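Local coordinates for manganese-binding protein (PDB 6NSI) that binds divalent iron, manganese and nickel, with a preference for iron, and delivers them to the membrane permease of an ABC transporter for import, at residues 3-8 against 24-29; 17-22 against 130-135; 50-55 against 122-127. All blocks are in the same frame, centred on the assembly; numbering follows the deposited sequence.

All three contacts lie on the same side of the chain's centre. Contact 1 pairs strands 3-6 and 24-27; contact 2 sets the end of helix 9-19, which connects those strands, against helix 129-154. They meet where Asn25 ND2 reaches Thr19 OG1, 3.0 Å away in a probable hydrogen bond. Contact 3 reaches the same sheet through its neighbouring strand, with Leu5 O and Phe55 N 2.8 Å apart, and touches contact 2 through the rings of Phe125 and Phe132. Contact 1 comes nearest the iron(III): the side chain of Ile29 lies about 8 Å from those of its ligands His36 and Asp260, while contacts 2 and 3 lie away from the iron site.

Contact 1 (3-8 against 24-29); sequences YVLSMN and KNIVLI
Val4 and Ser6 zip onto Lys24, Ile26 and Leu28 through alternating backbone hydrogen bonds between parallel strands. Val4 N donates to Lys24 O, Ile26 N to Val4 O (2.9 Å), Ser6 N to Ile26 O and Leu28 N to Ser6 O, all with N-H...O angles of 160° or more. Ile29 N to Met7 O, 2.8 Å, continues the pairing at Met7 and Ile29, though more bent at 141°.

Apolar contacts gather on the face bearing Leu5 and Ile26. Leu5 splits its branches: CD1 packs on Ile26 CG1 at 3.5 Å, while CD2 meets Leu28 CD1 at 3.6 Å. Leu28 in turn lays CD2 alongside Met7 SD, and the Met7 chain, bent at chi2 and chi3, brings CE to Ile29 CD1 at 3.7 Å. Helix 44-50 covers Leu5 and Leu28 through Met48. At the outer end Lys24 CD sits off-centre over the Tyr3 ring, 4.2 Å from its centroid, a CH-pi contact; its NZ bonds to Ser1.

On the face shared by Val4, Asn25, Ser6 and Val27, a water links the polar groups: it is hydrogen-bonded to Val4 O, Asn25 OD1 (2.8 Å) and Ser6 OG, while Asn25 ND2 is held by Thr19. Val27 CG2 packs on Asn8 C at 3.3 Å, and Asn8 caps the following helix through OD1 to Ile11 N.

Strand 3-6, helix 9-19 and strand 24-27 form a beta-alpha-beta unit of the parallel sheet in this solute-binding protein, with its loop ends directed toward the iron site.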
loop_
_atom_site.group_PDB
_atom_site.type_symbol
_atom_site.label_atom_id
_atom_site.label_comp_id
_atom_site.label_asym_id
_atom_site.label_seq_id
_atom_site.Cartn_x
_atom_site.Cartn_y
_atom_site.Cartn_z
ATOM N N TYR A 3 -12.370 -8.734 -20.846
ATOM C CA TYR A 3 -11.283 -8.849 -19.875
ATOM C C TYR A 3 -10.727 -7.478 -19.522
ATOM O O TYR A 3 -10.459 -6.661 -20.411
ATOM C CB TYR A 3 -10.141 -9.716 -20.408
ATOM C CG TYR A 3 -10.446 -11.192 -20.411
ATOM C CD1 TYR A 3 -10.357 -11.941 -19.246
ATOM C CD2 TYR A 3 -10.839 -11.837 -21.584
ATOM C CE1 TYR A 3 -10.642 -13.295 -19.248
ATOM C CE2 TYR A 3 -11.123 -13.188 -21.597
ATOM C CZ TYR A 3 -11.021 -13.914 -20.428
ATOM O OH TYR A 3 -11.305 -15.261 -20.435
ATOM N N VAL A 4 -10.525 -7.248 -18.225
ATOM C CA VAL A 4 -9.845 -6.063 -17.721
ATOM C C VAL A 4 -8.692 -6.523 -16.833
ATOM O O VAL A 4 -8.858 -7.438 -16.017
ATOM C CB VAL A 4 -10.810 -5.140 -16.957
ATOM C CG1 VAL A 4 -10.031 -4.080 -16.170
ATOM C CG2 VAL A 4 -11.780 -4.496 -17.931
ATOM N N LEU A 5 -7.524 -5.905 -17.004
ATOM C CA LEU A 5 -6.301 -6.318 -16.322
ATOM C C LEU A 5 -5.936 -5.314 -15.237
ATOM O O LEU A 5 -5.920 -4.101 -15.479
ATOM C CB LEU A 5 -5.136 -6.460 -17.310
ATOM C CG LEU A 5 -3.805 -6.907 -16.690
ATOM C CD1 LEU A 5 -3.948 -8.254 -16.026
ATOM C CD2 LEU A 5 -2.654 -6.949 -17.672
ATOM N N SER A 6 -5.649 -5.822 -14.042
ATOM C CA SER A 6 -5.083 -5.027 -12.962
ATOM C C SER A 6 -3.678 -5.532 -12.647
ATOM O O SER A 6 -3.432 -6.740 -12.636
ATOM C CB SER A 6 -5.951 -5.097 -11.704
ATOM O OG SER A 6 -7.242 -4.547 -11.922
ATOM N N MET A 7 -2.761 -4.602 -12.371
ATOM C CA MET A 7 -1.377 -5.005 -12.120
ATOM C C MET A 7 -1.250 -5.861 -10.859
ATOM O O MET A 7 -0.476 -6.827 -10.838
ATOM C CB MET A 7 -0.478 -3.773 -12.033
ATOM C CG MET A 7 -0.047 -3.236 -13.397
ATOM S SD MET A 7 0.829 -4.476 -14.380
ATOM C CE MET A 7 2.155 -4.921 -13.262
ATOM N N ASN A 8 -2.010 -5.542 -9.805
ATOM C CA ASN A 8 -1.847 -6.201 -8.505
ATOM C C ASN A 8 -3.212 -6.308 -7.819
ATOM O O ASN A 8 -4.228 -5.827 -8.336
ATOM C CB ASN A 8 -0.830 -5.447 -7.639
ATOM C CG ASN A 8 -1.261 -4.007 -7.333
ATOM O OD1 ASN A 8 -2.344 -3.762 -6.780
ATOM N ND2 ASN A 8 -0.400 -3.054 -7.668
ATOM N N LYS A 24 -14.580 -9.934 -16.807
ATOM C CA LYS A 24 -13.613 -10.826 -16.180
ATOM C C LYS A 24 -12.360 -10.045 -15.818
ATOM O O LYS A 24 -11.692 -9.484 -16.694
ATOM C CB LYS A 24 -13.286 -12.009 -17.088
ATOM C CG LYS A 24 -14.542 -12.755 -17.500
ATOM C CD LYS A 24 -14.369 -13.624 -18.722
ATOM C CE LYS A 24 -15.583 -14.520 -18.887
ATOM N NZ LYS A 24 -16.655 -13.883 -19.715
ATOM N N ASN A 25 -12.050 -10.007 -14.531
ATOM C CA ASN A 25 -10.902 -9.276 -14.030
ATOM C C ASN A 25 -9.751 -10.246 -13.858
ATOM O O ASN A 25 -9.918 -11.311 -13.256
ATOM C CB ASN A 25 -11.227 -8.596 -12.699
ATOM C CG ASN A 25 -12.071 -7.359 -12.879
ATOM O OD1 ASN A 25 -11.585 -6.346 -13.376
ATOM N ND2 ASN A 25 -13.352 -7.443 -12.508
ATOM N N ILE A 26 -8.594 -9.890 -14.403
ATOM C CA ILE A 26 -7.385 -10.666 -14.195
ATOM C C ILE A 26 -6.379 -9.786 -13.465
ATOM O O ILE A 26 -6.422 -8.554 -13.525
ATOM C CB ILE A 26 -6.788 -11.220 -15.513
ATOM C CG1 ILE A 26 -6.819 -10.169 -16.622
ATOM C CG2 ILE A 26 -7.543 -12.465 -15.955
ATOM C CD1 ILE A 26 -6.047 -10.592 -17.895
ATOM N N VAL A 27 -5.471 -10.436 -12.758
ATOM C CA VAL A 27 -4.426 -9.736 -12.032
ATOM C C VAL A 27 -3.092 -10.322 -12.456
ATOM O O VAL A 27 -2.946 -11.544 -12.562
ATOM C CB VAL A 27 -4.620 -9.818 -10.501
ATOM C CG1 VAL A 27 -4.503 -11.260 -9.984
ATOM C CG2 VAL A 27 -3.631 -8.921 -9.814
ATOM N N LEU A 28 -2.142 -9.446 -12.765
ATOM C CA LEU A 28 -0.775 -9.874 -13.141
ATOM C C LEU A 28 0.050 -10.377 -11.955
ATOM O O LEU A 28 0.594 -11.450 -12.033
ATOM C CB LEU A 28 -0.059 -8.691 -13.773
ATOM C CG LEU A 28 0.557 -8.981 -15.129
ATOM C CD1 LEU A 28 -0.526 -9.340 -16.118
ATOM C CD2 LEU A 28 1.359 -7.791 -15.598
ATOM N N ILE A 29 0.056 -9.623 -10.869
ATOM C CA ILE A 29 0.929 -9.926 -9.707
ATOM C C ILE A 29 0.059 -10.285 -8.510
ATOM O O ILE A 29 -0.834 -9.528 -8.170
ATOM C CB ILE A 29 1.805 -8.697 -9.400
ATOM C CG1 ILE A 29 2.583 -8.204 -10.618
ATOM C CG2 ILE A 29 2.702 -8.929 -8.198
ATOM C CD1 ILE A 29 3.301 -6.918 -10.403
HETATM O O HOH W 1 -8.745 -6.416 -13.277
#

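Contact 2 (17-22 against 130-135); sequences RITGDR and EDFQKN
Asn135 grips the end of helix 9-19: its ND2 donates to Ile18 O at 2.9 Å, a bent bond (138°) in which the nitrogen lies above the carbonyl plane. Its CB also presses on Arg17 O, 3.1 Å away. Next to this amide, the Phe132 ring packs against Thr19, whose CG2 stands off-centre over the ring in a CH-pi contact, 4.1 Å from the centroid; CE1 meets Thr19 CA at 3.5 Å. With Thr19 OG1 between the backbone N and the carbonyl carbon (chi1 61°), CG2 is anti to the carbonyl carbon and faces the ring. Ile18 CG2 rests on Phe132 O, and Phe132 CA-H points at Ile18 O.

The chain leaves helix 9-19 through Gly20, with positive phi, and this turn brings Arg22 round to Asp131. Here the first helix of the N-terminal beta-alpha-beta unit ends against the start of the long helix 129-154. Asp131 OD1 lies over one face of the Arg22 guanidinium, 3.3 Å from NH2, the carboxylate and guanidinium planes 23° apart; the salt bridge is one of charge alone, since no N-H points at the oxygen. A water adds a directed link, accepting from Arg22 NH1 (3.1 Å) and from Asp131 N (3.0 Å).

Farther out, Arg17 extends along helix 129-154 to a salt bridge with Glu142. Leu121 of helix 107-124 backs both Ile18 and Thr19, and Tyr128 lies against Phe132 and Arg22.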
loop_
_atom_site.group_PDB
_atom_site.type_symbol
_atom_site.label_atom_id
_atom_site.label_comp_id
_atom_site.label_asym_id
_atom_site.label_seq_id
_atom_site.Cartn_x
_atom_site.Cartn_y
_atom_site.Cartn_z
ATOM N N ARG A 17 -14.975 -4.979 -7.669
ATOM C CA ARG A 17 -16.162 -4.541 -6.941
ATOM C C ARG A 17 -16.984 -3.556 -7.762
ATOM O O ARG A 17 -18.215 -3.555 -7.674
ATOM C CB ARG A 17 -15.768 -3.911 -5.596
ATOM C CG ARG A 17 -15.603 -4.897 -4.428
ATOM C CD ARG A 17 -16.956 -5.301 -3.831
ATOM N NE ARG A 17 -17.359 -4.510 -2.660
ATOM C CZ ARG A 17 -18.358 -3.624 -2.651
ATOM N NH1 ARG A 17 -19.060 -3.385 -3.756
ATOM N NH2 ARG A 17 -18.656 -2.964 -1.534
ATOM N N ILE A 18 -16.326 -2.709 -8.554
ATOM C CA ILE A 18 -17.066 -1.794 -9.418
ATOM C C ILE A 18 -17.771 -2.556 -10.530
ATOM O O ILE A 18 -18.925 -2.266 -10.853
ATOM C CB ILE A 18 -16.135 -0.716 -9.994
ATOM C CG1 ILE A 18 -15.616 0.192 -8.884
ATOM C CG2 ILE A 18 -16.863 0.099 -11.069
ATOM C CD1 ILE A 18 -14.460 1.056 -9.328
ATOM N N THR A 19 -17.095 -3.538 -11.138
ATOM C CA THR A 19 -17.654 -4.199 -12.316
ATOM C C THR A 19 -18.572 -5.365 -11.983
ATOM O O THR A 19 -19.489 -5.651 -12.762
ATOM C CB THR A 19 -16.546 -4.710 -13.251
ATOM O OG1 THR A 19 -15.722 -5.675 -12.579
ATOM C CG2 THR A 19 -15.690 -3.565 -13.774
ATOM N N GLY A 20 -18.354 -6.037 -10.854
ATOM C CA GLY A 20 -19.064 -7.272 -10.582
ATOM C C GLY A 20 -18.999 -8.253 -11.740
ATOM O O GLY A 20 -17.955 -8.448 -12.370
ATOM N N ASP A 21 -20.088 -8.946 -12.008
ATOM C CA ASP A 21 -20.122 -10.017 -13.038
ATOM C C ASP A 21 -19.952 -9.531 -14.482
ATOM O O ASP A 21 -19.586 -10.369 -15.289
ATOM C CB ASP A 21 -21.503 -10.679 -13.048
ATOM C CG ASP A 21 -21.551 -12.037 -12.387
ATOM O OD1 ASP A 21 -20.722 -12.284 -11.518
ATOM O OD2 ASP A 21 -22.435 -12.827 -12.741
ATOM N N ARG A 22 -20.157 -8.256 -14.800
ATOM C CA ARG A 22 -20.213 -7.871 -16.208
ATOM C C ARG A 22 -18.860 -7.901 -16.922
ATOM O O ARG A 22 -18.818 -7.559 -18.111
ATOM C CB ARG A 22 -20.850 -6.484 -16.329
ATOM C CG ARG A 22 -22.349 -6.471 -16.029
ATOM C CD ARG A 22 -23.175 -6.324 -17.300
ATOM N NE ARG A 22 -24.557 -5.893 -17.063
ATOM C CZ ARG A 22 -24.906 -4.709 -16.553
ATOM N NH1 ARG A 22 -23.976 -3.821 -16.210
ATOM N NH2 ARG A 22 -26.188 -4.412 -16.373
ATOM N N GLU A 130 -24.122 2.430 -15.415
ATOM C CA GLU A 130 -25.108 2.512 -14.350
ATOM C C GLU A 130 -24.887 1.465 -13.266
ATOM O O GLU A 130 -24.844 1.806 -12.078
ATOM C CB GLU A 130 -26.500 2.398 -14.985
ATOM C CG GLU A 130 -26.795 3.598 -15.897
ATOM C CD GLU A 130 -26.892 3.223 -17.379
ATOM O OE1 GLU A 130 -27.844 3.691 -18.045
ATOM O OE2 GLU A 130 -26.012 2.475 -17.873
ATOM N N ASP A 131 -24.719 0.197 -13.648
ATOM C CA ASP A 131 -24.328 -0.808 -12.665
ATOM C C ASP A 131 -22.952 -0.496 -12.090
ATOM O O ASP A 131 -22.735 -0.596 -10.874
ATOM C CB ASP A 131 -24.348 -2.197 -13.297
ATOM C CG ASP A 131 -25.654 -2.928 -13.043
ATOM O OD1 ASP A 131 -25.654 -4.178 -13.081
ATOM O OD2 ASP A 131 -26.680 -2.246 -12.803
ATOM N N PHE A 132 -22.020 -0.081 -12.952
ATOM C CA PHE A 132 -20.689 0.299 -12.493
ATOM C C PHE A 132 -20.770 1.380 -11.427
ATOM O O PHE A 132 -20.092 1.304 -10.395
ATOM C CB PHE A 132 -19.846 0.788 -13.672
ATOM C CG PHE A 132 -19.281 -0.316 -14.511
ATOM C CD1 PHE A 132 -19.678 -1.634 -14.315
ATOM C CD2 PHE A 132 -18.350 -0.035 -15.505
ATOM C CE1 PHE A 132 -19.153 -2.657 -15.097
ATOM C CE2 PHE A 132 -17.823 -1.047 -16.285
ATOM C CZ PHE A 132 -18.223 -2.361 -16.080
ATOM N N GLN A 133 -21.601 2.397 -11.664
ATOM C CA GLN A 133 -21.654 3.532 -10.755
ATOM C C GLN A 133 -22.291 3.143 -9.428
ATOM O O GLN A 133 -21.792 3.525 -8.361
ATOM C CB GLN A 133 -22.406 4.689 -11.404
ATOM C CG GLN A 133 -22.320 5.975 -10.622
ATOM C CD GLN A 133 -20.890 6.377 -10.337
ATOM O OE1 GLN A 133 -20.123 6.687 -11.255
ATOM N NE2 GLN A 133 -20.516 6.372 -9.057
ATOM N N LYS A 134 -23.378 2.365 -9.482
ATOM C CA LYS A 134 -24.011 1.845 -8.272
ATOM C C LYS A 134 -23.000 1.143 -7.372
ATOM O O LYS A 134 -22.932 1.409 -6.163
ATOM C CB LYS A 134 -25.138 0.879 -8.648
ATOM C CG LYS A 134 -26.318 0.883 -7.682
ATOM C CD LYS A 134 -26.741 2.309 -7.339
ATOM C CE LYS A 134 -28.243 2.408 -7.083
ATOM N NZ LYS A 134 -28.593 3.571 -6.216
ATOM N N ASN A 135 -22.224 0.221 -7.949
ATOM C CA ASN A 135 -21.239 -0.531 -7.172
ATOM C C ASN A 135 -20.113 0.366 -6.677
ATOM O O ASN A 135 -19.611 0.179 -5.562
ATOM C CB ASN A 135 -20.667 -1.665 -8.012
ATOM C CG ASN A 135 -21.741 -2.496 -8.658
ATOM O OD1 ASN A 135 -22.921 -2.373 -8.316
ATOM N ND2 ASN A 135 -21.347 -3.342 -9.609
HETATM O O HOH W 2 -25.483 -1.124 -16.247
#

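Contact 3 (50-55 against 122-127); sequences MSQLIF and IQQFPQ
Leu53 and Gln124 bring the two backbones to their nearest approach, CA to CA 8.0 Å, where the chain entering strand 54-56 passes the C-terminal end of helix 107-124, so that side chains bridge the gap. The side chains of Leu53 and Gln124 lie alongside one another, pointing opposite ways. The methyl CD1 of Leu53 lies on Gln124 CB at 3.7 Å, and its other methyl, CD2, comes to 3.8 Å from the amide oxygen OE1 of Gln124. The Gln124 chain starts with CG anti to the backbone N (chi1 176°) and then bends at chi2 (78°), which lays its aliphatic part along Leu53 and carries the amide toward Gln52.

The contact sets the helix end beside the strand third in order across the parallel sheet, which runs 24-27, 3-6, 54-56, 77-79. Backbone hydrogen bonds between Gln52 and Tyr3 and between Leu53 and Leu5 hold this segment to strand 3-6, while Leu121, one turn back along helix 107-124, also touches Leu53.

The two glutamine side chains cross at about a right angle, with their amide planes turned 38° apart. Gln52 OE1 and Gln124 NE2 stay 3.9 Å from each other, and a water joins them: it accepts from Gln124 NE2 at 2.6 Å and gives a weak bond to Gln52 OE1. Phe125, the first residue beyond the helix, reaches in with its CZ, 4.0 Å from Gln52 CB, and its CE2 lies 4.3 Å from Leu53 CD1. Gln124 CG covers one face of that ring near its rim, and Phe132 of helix 129-154 and Ile2 also pack against Phe125.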
loop_
_atom_site.group_PDB
_atom_site.type_symbol
_atom_site.label_atom_id
_atom_site.label_comp_id
_atom_site.label_asym_id
_atom_site.label_seq_id
_atom_site.Cartn_x
_atom_site.Cartn_y
_atom_site.Cartn_z
ATOM N N MET A 50 -5.215 -9.453 -24.580
ATOM C CA MET A 50 -6.651 -9.725 -24.554
ATOM C C MET A 50 -7.455 -8.744 -23.696
ATOM O O MET A 50 -8.690 -8.792 -23.734
ATOM C CB MET A 50 -6.907 -11.152 -24.060
ATOM C CG MET A 50 -6.962 -11.287 -22.545
ATOM S SD MET A 50 -6.997 -13.005 -21.980
ATOM C CE MET A 50 -5.394 -13.581 -22.547
ATOM N N SER A 51 -6.806 -7.856 -22.942
ATOM C CA SER A 51 -7.512 -6.982 -22.015
ATOM C C SER A 51 -7.944 -5.674 -22.672
ATOM O O SER A 51 -7.367 -5.222 -23.664
ATOM C CB SER A 51 -6.634 -6.687 -20.802
ATOM O OG SER A 51 -6.657 -7.794 -19.924
ATOM N N GLN A 52 -8.982 -5.061 -22.097
ATOM C CA GLN A 52 -9.490 -3.786 -22.600
ATOM C C GLN A 52 -8.881 -2.591 -21.882
ATOM O O GLN A 52 -8.821 -1.495 -22.457
ATOM C CB GLN A 52 -11.016 -3.713 -22.463
ATOM C CG GLN A 52 -11.789 -4.779 -23.234
ATOM C CD GLN A 52 -11.471 -4.796 -24.721
ATOM O OE1 GLN A 52 -11.396 -3.746 -25.367
ATOM N NE2 GLN A 52 -11.283 -5.994 -25.270
ATOM N N LEU A 53 -8.461 -2.783 -20.633
ATOM C CA LEU A 53 -7.890 -1.739 -19.796
ATOM C C LEU A 53 -6.835 -2.396 -18.919
ATOM O O LEU A 53 -7.023 -3.533 -18.478
ATOM C CB LEU A 53 -8.955 -1.064 -18.919
ATOM C CG LEU A 53 -9.993 -0.122 -19.540
ATOM C CD1 LEU A 53 -11.047 0.259 -18.503
ATOM C CD2 LEU A 53 -9.312 1.113 -20.107
ATOM N N ILE A 54 -5.731 -1.685 -18.679
ATOM C CA ILE A 54 -4.647 -2.148 -17.801
ATOM C C ILE A 54 -4.476 -1.121 -16.692
ATOM O O ILE A 54 -3.997 -0.005 -16.940
ATOM C CB ILE A 54 -3.330 -2.338 -18.553
ATOM C CG1 ILE A 54 -3.483 -3.408 -19.635
ATOM C CG2 ILE A 54 -2.213 -2.691 -17.572
ATOM C CD1 ILE A 54 -2.287 -3.498 -20.573
ATOM N N PHE A 55 -4.839 -1.501 -15.470
ATOM C CA PHE A 55 -4.801 -0.596 -14.327
ATOM C C PHE A 55 -3.462 -0.729 -13.595
ATOM O O PHE A 55 -3.124 -1.807 -13.093
ATOM C CB PHE A 55 -5.980 -0.883 -13.396
ATOM C CG PHE A 55 -7.295 -0.339 -13.897
ATOM C CD1 PHE A 55 -8.241 -1.185 -14.460
ATOM C CD2 PHE A 55 -7.585 1.016 -13.797
ATOM C CE1 PHE A 55 -9.457 -0.686 -14.919
ATOM C CE2 PHE A 55 -8.805 1.521 -14.254
ATOM C CZ PHE A 55 -9.735 0.670 -14.815
ATOM N N ILE A 122 -16.082 3.379 -16.477
ATOM C CA ILE A 122 -17.302 3.903 -17.074
ATOM C C ILE A 122 -17.005 4.524 -18.433
ATOM O O ILE A 122 -17.804 4.416 -19.371
ATOM C CB ILE A 122 -17.958 4.908 -16.109
ATOM C CG1 ILE A 122 -18.609 4.158 -14.938
ATOM C CG2 ILE A 122 -18.949 5.794 -16.854
ATOM C CD1 ILE A 122 -19.130 5.052 -13.835
ATOM N N GLN A 123 -15.843 5.170 -18.564
ATOM C CA GLN A 123 -15.468 5.762 -19.845
ATOM C C GLN A 123 -15.225 4.693 -20.912
ATOM O O GLN A 123 -15.481 4.935 -22.098
ATOM C CB GLN A 123 -14.236 6.655 -19.655
ATOM C CG GLN A 123 -13.592 7.177 -20.943
ATOM C CD GLN A 123 -14.133 8.540 -21.372
ATOM O OE1 GLN A 123 -14.648 9.308 -20.552
ATOM N NE2 GLN A 123 -14.025 8.840 -22.667
ATOM N N GLN A 124 -14.755 3.507 -20.516
ATOM C CA GLN A 124 -14.532 2.438 -21.485
ATOM C C GLN A 124 -15.813 1.678 -21.806
ATOM O O GLN A 124 -15.967 1.177 -22.927
ATOM C CB GLN A 124 -13.472 1.468 -20.963
ATOM C CG GLN A 124 -13.225 0.254 -21.862
ATOM C CD GLN A 124 -12.371 0.585 -23.070
ATOM O OE1 GLN A 124 -11.660 1.594 -23.085
ATOM N NE2 GLN A 124 -12.448 -0.255 -24.102
ATOM N N PHE A 125 -16.738 1.584 -20.849
ATOM C CA PHE A 125 -17.967 0.801 -20.995
ATOM C C PHE A 125 -19.176 1.655 -20.629
ATOM O O PHE A 125 -19.754 1.496 -19.544
ATOM C CB PHE A 125 -17.931 -0.456 -20.122
ATOM C CG PHE A 125 -16.685 -1.284 -20.290
ATOM C CD1 PHE A 125 -16.535 -2.124 -21.388
ATOM C CD2 PHE A 125 -15.674 -1.233 -19.347
ATOM C CE1 PHE A 125 -15.410 -2.891 -21.539
ATOM C CE2 PHE A 125 -14.539 -2.003 -19.486
ATOM C CZ PHE A 125 -14.400 -2.836 -20.587
ATOM N N PRO A 126 -19.588 2.568 -21.510
ATOM C CA PRO A 126 -20.817 3.341 -21.231
ATOM C C PRO A 126 -22.047 2.464 -21.075
ATOM O O PRO A 126 -22.952 2.802 -20.299
ATOM C CB PRO A 126 -20.930 4.270 -22.445
ATOM C CG PRO A 126 -20.162 3.552 -23.543
ATOM C CD PRO A 126 -19.025 2.865 -22.840
ATOM N N GLN A 127 -22.094 1.328 -21.772
ATOM C CA GLN A 127 -23.199 0.387 -21.620
ATOM C C GLN A 127 -23.325 -0.153 -20.195
ATOM O O GLN A 127 -24.390 -0.661 -19.824
ATOM C CB GLN A 127 -23.030 -0.764 -22.614
ATOM C CG GLN A 127 -21.837 -1.674 -22.339
ATOM C CD GLN A 127 -20.590 -1.270 -23.106
ATOM O OE1 GLN A 127 -20.291 -0.080 -23.255
ATOM N NE2 GLN A 127 -19.849 -2.263 -23.592
HETATM O O HOH W 3 -14.193 -2.134 -24.441
#